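Local coordinates for nonsense-mediated mRNA decay protein 2 (Saccharomyces cerevisiae, PDB 4LUN) that takes part in the nonsense-mediated decay of mRNAs that carry premature stop codons, the portion described being its N-terminal MIF4G domain, at residues Val83-Asp88 against Asn143-Thr148; Ala92-Ile97 against Tyr151-Phe156; Asp224-Tyr227 against Leu231-Ala234. All blocks are in the same frame, centred on the assembly; numbering follows the deposited sequence.

Contact 1 of 3, residues Val83-Asp88 against Asn143-Thr148; sequences VLNKND and NLRVFT
R145 reaches across from helix 130-152 to N87, in the first turn of helix 87-104, and ties together two helices of the all-helical, HEAT-repeat-like MIF4G domain. The two side chains meet at about a right angle, with the amide of N87 turned 77° from the guanidinium plane. The guanidinium presents its end, so that both terminal nitrogens converge on a single oxygen: NH2 of R145 lies 2.6 Å and NH1 of R145 2.8 Å from OD1 of N87. That oxygen sits in the guanidinium plane, yet the two donors see the carbonyl differently. NH1 approaches nearly along the C=O axis, whereas NH2 stands well above the carbonyl plane, and neither bond is straight. R145 extends from the helix with CG anti to its backbone nitrogen (chi1 -170°) and then bends at chi2, which carries the guanidinium to N87 at the start of helix 87-104. Its NE makes a salt bridge to E149 one turn on, a second hold that probably limits the rotation of the group.

Beside this polar grip, the CB of V83 packs on CG2 of V146 at 4.1 Å, an apolar contact in which V146 is buried and V83 partly exposed. N85, the centre of an inverse gamma turn, joins less directly: a water gives a hydrogen bond to OD1 of N85 at 2.8 Å and accepts one from NH1 of R145 at 3.0 Å.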
# COMPACT_ATOMS: atom_id res chain seq x y z
N VAL A 83 5.22 9.37 -5.33
CA VAL A 83 4.03 9.65 -6.11
C VAL A 83 2.92 10.18 -5.19
O VAL A 83 2.68 9.61 -4.13
CB VAL A 83 3.53 8.41 -6.88
CG1 VAL A 83 2.24 8.71 -7.64
CG2 VAL A 83 4.60 7.92 -7.85
N LEU A 84 2.27 11.26 -5.60
CA LEU A 84 1.22 11.87 -4.80
C LEU A 84 0.02 10.94 -4.69
O LEU A 84 -0.07 9.94 -5.41
CB LEU A 84 0.79 13.19 -5.43
CG LEU A 84 1.91 14.17 -5.78
CD1 LEU A 84 1.39 15.30 -6.66
CD2 LEU A 84 2.55 14.72 -4.52
N ASN A 85 -0.90 11.24 -3.78
CA ASN A 85 -2.18 10.53 -3.77
C ASN A 85 -3.16 11.22 -4.70
O ASN A 85 -4.10 11.90 -4.26
CB ASN A 85 -2.76 10.40 -2.36
CG ASN A 85 -4.06 9.63 -2.34
OD1 ASN A 85 -4.33 8.82 -3.24
ND2 ASN A 85 -4.89 9.87 -1.33
N LYS A 86 -2.92 11.06 -5.99
CA LYS A 86 -3.80 11.58 -7.02
C LYS A 86 -3.97 10.46 -8.03
O LYS A 86 -2.98 9.91 -8.50
CB LYS A 86 -3.20 12.83 -7.67
CG LYS A 86 -2.99 14.00 -6.71
CD LYS A 86 -2.54 15.27 -7.44
CE LYS A 86 -3.62 15.81 -8.38
NZ LYS A 86 -4.63 16.66 -7.68
N ASN A 87 -5.20 10.10 -8.33
CA ASN A 87 -5.44 8.95 -9.19
C ASN A 87 -4.80 9.09 -10.56
O ASN A 87 -4.30 8.11 -11.12
CB ASN A 87 -6.94 8.66 -9.31
CG ASN A 87 -7.52 8.13 -8.02
OD1 ASN A 87 -6.84 7.45 -7.25
ND2 ASN A 87 -8.79 8.45 -7.76
N ASP A 88 -4.78 10.31 -11.09
CA ASP A 88 -4.19 10.56 -12.41
C ASP A 88 -2.67 10.44 -12.42
O ASP A 88 -2.08 10.01 -13.42
CB ASP A 88 -4.63 11.92 -12.95
CG ASP A 88 -6.04 11.90 -13.51
OD1 ASP A 88 -6.81 12.82 -13.17
OD2 ASP A 88 -6.36 10.97 -14.28
N ASN A 143 2.23 4.26 -0.89
CA ASN A 143 3.16 3.27 -1.41
C ASN A 143 2.47 1.94 -1.69
O ASN A 143 2.75 1.29 -2.70
CB ASN A 143 4.32 3.07 -0.43
CG ASN A 143 5.21 4.30 -0.33
OD1 ASN A 143 5.25 5.13 -1.24
ND2 ASN A 143 5.95 4.40 0.77
N LEU A 144 1.57 1.54 -0.80
CA LEU A 144 0.82 0.30 -1.01
C LEU A 144 -0.07 0.42 -2.23
O LEU A 144 -0.21 -0.52 -3.00
CB LEU A 144 -0.03 -0.03 0.23
CG LEU A 144 -0.98 -1.23 0.16
CD1 LEU A 144 -0.19 -2.54 0.02
CD2 LEU A 144 -1.85 -1.25 1.41
N ARG A 145 -0.66 1.60 -2.44
CA ARG A 145 -1.57 1.76 -3.57
C ARG A 145 -0.80 1.62 -4.87
O ARG A 145 -1.22 0.90 -5.79
CB ARG A 145 -2.26 3.12 -3.49
CG ARG A 145 -3.40 3.30 -4.47
CD ARG A 145 -2.95 3.98 -5.73
NE ARG A 145 -4.03 4.05 -6.71
CZ ARG A 145 -4.86 5.08 -6.82
NH1 ARG A 145 -4.72 6.13 -6.02
NH2 ARG A 145 -5.81 5.07 -7.75
N VAL A 146 0.33 2.30 -4.94
CA VAL A 146 1.16 2.28 -6.15
C VAL A 146 1.70 0.88 -6.42
O VAL A 146 1.72 0.42 -7.56
CB VAL A 146 2.30 3.33 -6.05
CG1 VAL A 146 3.34 3.10 -7.15
CG2 VAL A 146 1.72 4.75 -6.14
N PHE A 147 2.14 0.21 -5.35
CA PHE A 147 2.61 -1.16 -5.48
C PHE A 147 1.53 -2.03 -6.10
O PHE A 147 1.81 -2.81 -7.01
CB PHE A 147 2.99 -1.77 -4.14
CG PHE A 147 3.31 -3.23 -4.24
CD1 PHE A 147 4.60 -3.64 -4.53
CD2 PHE A 147 2.32 -4.19 -4.09
CE1 PHE A 147 4.91 -4.99 -4.66
CE2 PHE A 147 2.62 -5.54 -4.22
CZ PHE A 147 3.92 -5.93 -4.50
N THR A 148 0.32 -1.89 -5.59
CA THR A 148 -0.78 -2.76 -6.00
C THR A 148 -1.17 -2.51 -7.46
O THR A 148 -1.47 -3.46 -8.19
CB THR A 148 -1.97 -2.63 -5.05
OG1 THR A 148 -1.52 -2.92 -3.72
CG2 THR A 148 -3.04 -3.66 -5.40
O HOH W 1 -2.67 6.68 -3.91

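Contact 2 of 3, residues Ala92-Ile97 against Tyr151-Phe156; sequences AAVEII and YLVGVF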
# COMPACT_ATOMS: atom_id res chain seq x y z
N ALA A 92 -0.21 7.65 -14.54
CA ALA A 92 0.99 8.07 -15.25
C ALA A 92 2.18 7.22 -14.81
O ALA A 92 2.95 6.75 -15.65
CB ALA A 92 1.26 9.54 -15.02
N ALA A 93 2.32 7.02 -13.51
CA ALA A 93 3.42 6.22 -12.98
C ALA A 93 3.34 4.79 -13.51
O ALA A 93 4.36 4.19 -13.86
CB ALA A 93 3.41 6.22 -11.46
N VAL A 94 2.13 4.24 -13.58
CA VAL A 94 1.95 2.88 -14.08
C VAL A 94 2.38 2.75 -15.55
O VAL A 94 3.05 1.80 -15.92
CB VAL A 94 0.48 2.41 -13.93
CG1 VAL A 94 0.26 1.10 -14.68
CG2 VAL A 94 0.13 2.25 -12.45
N GLU A 95 1.99 3.72 -16.38
CA GLU A 95 2.36 3.68 -17.80
C GLU A 95 3.86 3.82 -18.01
O GLU A 95 4.45 3.14 -18.84
CB GLU A 95 1.62 4.77 -18.57
CG GLU A 95 0.12 4.57 -18.68
CD GLU A 95 -0.27 3.61 -19.79
OE1 GLU A 95 0.62 3.14 -20.54
OE2 GLU A 95 -1.48 3.33 -19.92
N ILE A 96 4.47 4.72 -17.25
CA ILE A 96 5.91 4.95 -17.31
C ILE A 96 6.71 3.74 -16.84
O ILE A 96 7.67 3.32 -17.49
CB ILE A 96 6.30 6.18 -16.47
CG1 ILE A 96 5.66 7.44 -17.08
CG2 ILE A 96 7.80 6.33 -16.37
CD1 ILE A 96 5.61 8.62 -16.12
N ILE A 97 6.33 3.16 -15.71
CA ILE A 97 7.03 1.98 -15.21
C ILE A 97 6.84 0.80 -16.17
O ILE A 97 7.77 0.04 -16.38
CB ILE A 97 6.59 1.58 -13.79
CG1 ILE A 97 6.91 2.71 -12.80
CG2 ILE A 97 7.27 0.29 -13.33
CD1 ILE A 97 8.37 3.09 -12.77
N TYR A 151 1.31 -4.24 -9.43
CA TYR A 151 1.08 -5.67 -9.32
C TYR A 151 0.01 -6.06 -10.33
O TYR A 151 0.15 -7.05 -11.04
CB TYR A 151 0.64 -6.04 -7.89
CG TYR A 151 0.10 -7.45 -7.82
CD1 TYR A 151 0.94 -8.53 -7.63
CD2 TYR A 151 -1.26 -7.70 -7.98
CE1 TYR A 151 0.45 -9.82 -7.60
CE2 TYR A 151 -1.76 -8.98 -7.96
CZ TYR A 151 -0.91 -10.04 -7.76
OH TYR A 151 -1.42 -11.32 -7.72
N LEU A 152 -1.07 -5.28 -10.39
CA LEU A 152 -2.21 -5.66 -11.23
C LEU A 152 -1.88 -5.60 -12.73
O LEU A 152 -2.56 -6.24 -13.54
CB LEU A 152 -3.43 -4.80 -10.91
CG LEU A 152 -4.07 -5.08 -9.55
CD1 LEU A 152 -5.06 -3.98 -9.22
CD2 LEU A 152 -4.75 -6.45 -9.54
N VAL A 153 -0.87 -4.84 -13.09
CA VAL A 153 -0.43 -4.83 -14.49
C VAL A 153 0.77 -5.75 -14.75
O VAL A 153 1.36 -5.72 -15.82
CB VAL A 153 -0.18 -3.40 -15.06
CG1 VAL A 153 -1.47 -2.59 -15.02
CG2 VAL A 153 0.94 -2.69 -14.30
N GLY A 154 1.11 -6.58 -13.78
CA GLY A 154 2.12 -7.61 -14.01
C GLY A 154 3.56 -7.15 -13.98
O GLY A 154 4.46 -7.86 -14.44
N VAL A 155 3.81 -5.98 -13.41
CA VAL A 155 5.18 -5.51 -13.26
C VAL A 155 5.80 -6.08 -11.98
O VAL A 155 6.86 -6.71 -12.02
CB VAL A 155 5.24 -3.97 -13.23
CG1 VAL A 155 6.65 -3.49 -12.93
CG2 VAL A 155 4.77 -3.42 -14.57
N PHE A 156 5.13 -5.84 -10.86
CA PHE A 156 5.55 -6.32 -9.55
C PHE A 156 4.75 -7.56 -9.18
O PHE A 156 3.62 -7.43 -8.72
CB PHE A 156 5.24 -5.27 -8.49
CG PHE A 156 6.15 -4.07 -8.48
CD1 PHE A 156 7.32 -4.04 -9.22
CD2 PHE A 156 5.82 -2.97 -7.70
CE1 PHE A 156 8.15 -2.93 -9.18
CE2 PHE A 156 6.65 -1.85 -7.66
CZ PHE A 156 7.82 -1.83 -8.40
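V94 and V153 meet through methyl groups whose places are set by chi1. In V94 the torsion is 170°, which puts CG1 anti to the backbone nitrogen and extends it from helix 87-104. In V153 it is -61°, leaving CG2 between the backbone nitrogen and the carbonyl carbon, the most hindered of the three staggered sites. CG1 of V94 then rests against both methyls of its partner, 3.9 Å from CG2 of V153 and 4.1 Å from CG1 of V153. The two side chains are set at an oblique angle, one methyl facing a forked pair.

One helical turn further on, a second pair repeats the contact with different branches. CG2 of I97 and CG1 of V155 each lie anti to their own backbone nitrogen, and they approach to 3.9 Å, the side chains crossing at about a right angle. Here it is the short branch of the isoleucine that does the touching. I97 also packs on V76 and L80 of helix 69-81.

All four residues are buried and the interaction is purely apolar. From helix 3-17, L9 touches both V94 and V153, while N13 touches V155 and gives a hydrogen bond from ND2 to the carbonyl of V153.

Between the two valines, G154 takes a positive phi of 79°, and its N bonds to O of Y151 at 2.9 Å. With V155 N returning to the carbonyl of L150, this is a Schellman motif that ends helix 130-152, and the valines of the turn it makes pack against helix 87-104 within the helical array of the MIF4G domain.

Contact 3 of 3, residues Asp224-Tyr227 against Leu231-Ala234; sequences DLIY and LKGA
I226 lies against L231 and K232 with CG1, CG2 and CD1 of its side chain all in use. Its CG2 branch meets the base of the leucine, 4.0 Å from CB of L231, and also approaches the leucine's far end, 4.1 Å from CD2 of L231. CG1 of I226 lies 4.1 Å from that same methyl, so CD2 of L231 rests beside the fork of the isoleucine. The CD1 end goes elsewhere: it touches the aliphatic part of the lysine, 4.1 Å from CG of K232. I226 and L231 are set obliquely to each other, whereas I226 and K232 cross at about a right angle. Torsions divide the work, because with chi1 of I226 at -74° CG2 falls anti to the backbone nitrogen and faces the leucine, while chi2 of 163° extends CD1 to the lysine.

The contact joins the loop after helix 201-210 to the first turn of helix 231-271, the long helix that follows in this HEAT-repeat-like MIF4G domain. Only three residues separate the segments, so the chain turns back and the isoleucine packs on the start of the helix it leads into.

Beyond the first shell, Y151 of helix 130-152 touches both I226 and L231, and L214 also packs on the isoleucine. Trimming I226 to an alanine would probably leave CD2 of L231 and the methylenes of K232 without this apolar neighbour, and open a gap between the loop and the helix start.

NZ of K232 is held by hydrogen bonds to the backbone carbonyls of R216 and P213. L231 is further packed by P181 and by L183 of helix 182-190.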
# COMPACT_ATOMS: atom_id res chain seq x y z
N ASP A 224 -7.60 -12.36 -14.36
CA ASP A 224 -6.55 -12.47 -15.38
C ASP A 224 -5.32 -11.66 -15.00
O ASP A 224 -4.26 -11.80 -15.63
CB ASP A 224 -7.05 -11.97 -16.74
CG ASP A 224 -8.02 -12.91 -17.40
OD1 ASP A 224 -8.14 -14.07 -16.96
OD2 ASP A 224 -8.66 -12.48 -18.38
N LEU A 225 -5.46 -10.80 -14.00
CA LEU A 225 -4.38 -9.90 -13.61
C LEU A 225 -3.59 -10.44 -12.43
O LEU A 225 -2.50 -9.97 -12.14
CB LEU A 225 -4.94 -8.53 -13.24
CG LEU A 225 -5.79 -7.86 -14.31
CD1 LEU A 225 -6.33 -6.52 -13.78
CD2 LEU A 225 -4.97 -7.67 -15.56
N ILE A 226 -4.15 -11.45 -11.77
CA ILE A 226 -3.60 -11.96 -10.53
C ILE A 226 -2.52 -13.01 -10.81
O ILE A 226 -2.72 -13.91 -11.63
CB ILE A 226 -4.74 -12.51 -9.65
CG1 ILE A 226 -5.53 -11.34 -9.04
CG2 ILE A 226 -4.21 -13.40 -8.54
CD1 ILE A 226 -6.90 -11.71 -8.50
N TYR A 227 -1.38 -12.88 -10.15
CA TYR A 227 -0.25 -13.78 -10.37
C TYR A 227 -0.48 -15.20 -9.84
O TYR A 227 -0.36 -16.20 -10.58
CB TYR A 227 1.01 -13.18 -9.72
CG TYR A 227 2.26 -14.01 -9.94
CD1 TYR A 227 2.92 -14.00 -11.16
CD2 TYR A 227 2.76 -14.82 -8.93
CE1 TYR A 227 4.07 -14.76 -11.36
CE2 TYR A 227 3.90 -15.59 -9.13
CZ TYR A 227 4.54 -15.55 -10.34
OH TYR A 227 5.67 -16.32 -10.54
N LEU A 231 -4.25 -15.78 -4.11
CA LEU A 231 -4.23 -14.42 -3.54
C LEU A 231 -5.54 -14.01 -2.86
O LEU A 231 -5.53 -13.57 -1.71
CB LEU A 231 -3.87 -13.36 -4.59
CG LEU A 231 -3.99 -11.90 -4.12
CD1 LEU A 231 -2.88 -11.55 -3.13
CD2 LEU A 231 -3.93 -10.93 -5.30
N LYS A 232 -6.66 -14.15 -3.57
CA LYS A 232 -7.93 -13.72 -2.99
C LYS A 232 -8.27 -14.45 -1.68
O LYS A 232 -8.71 -13.83 -0.71
CB LYS A 232 -9.07 -13.79 -4.03
CG LYS A 232 -8.98 -12.69 -5.06
CD LYS A 232 -10.13 -12.72 -6.07
CE LYS A 232 -11.46 -12.36 -5.44
NZ LYS A 232 -12.47 -11.98 -6.50
N GLY A 233 -8.02 -15.76 -1.65
CA GLY A 233 -8.21 -16.55 -0.45
C GLY A 233 -7.32 -16.13 0.70
O GLY A 233 -7.76 -16.08 1.85
N ALA A 234 -6.06 -15.82 0.38
CA ALA A 234 -5.09 -15.42 1.40
C ALA A 234 -5.48 -14.08 1.98
O ALA A 234 -5.43 -13.88 3.18
CB ALA A 234 -3.69 -15.34 0.79

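Contacts 1 and 2 both involve helix 87-104 and helix 130-152 or the turns at their ends, with their centres about 11 Å apart, and their segments alternate along the chain. They touch directly: CD1 of F147 lies 3.5 Å from CD2 of F156, and CG2 of V83 lies 4.2 Å from CB of A93. One is largely a polar contact at the surface, the other apolar and buried. Contact 3 follows later in the chain, its centre about 16 Å from that of contact 2. Y151 bridges these two, with its OH 2.9 Å from N of Y227, a probable hydrogen bond. Contacts 1 and 3 do not meet, their nearest atoms being about 7 Å apart.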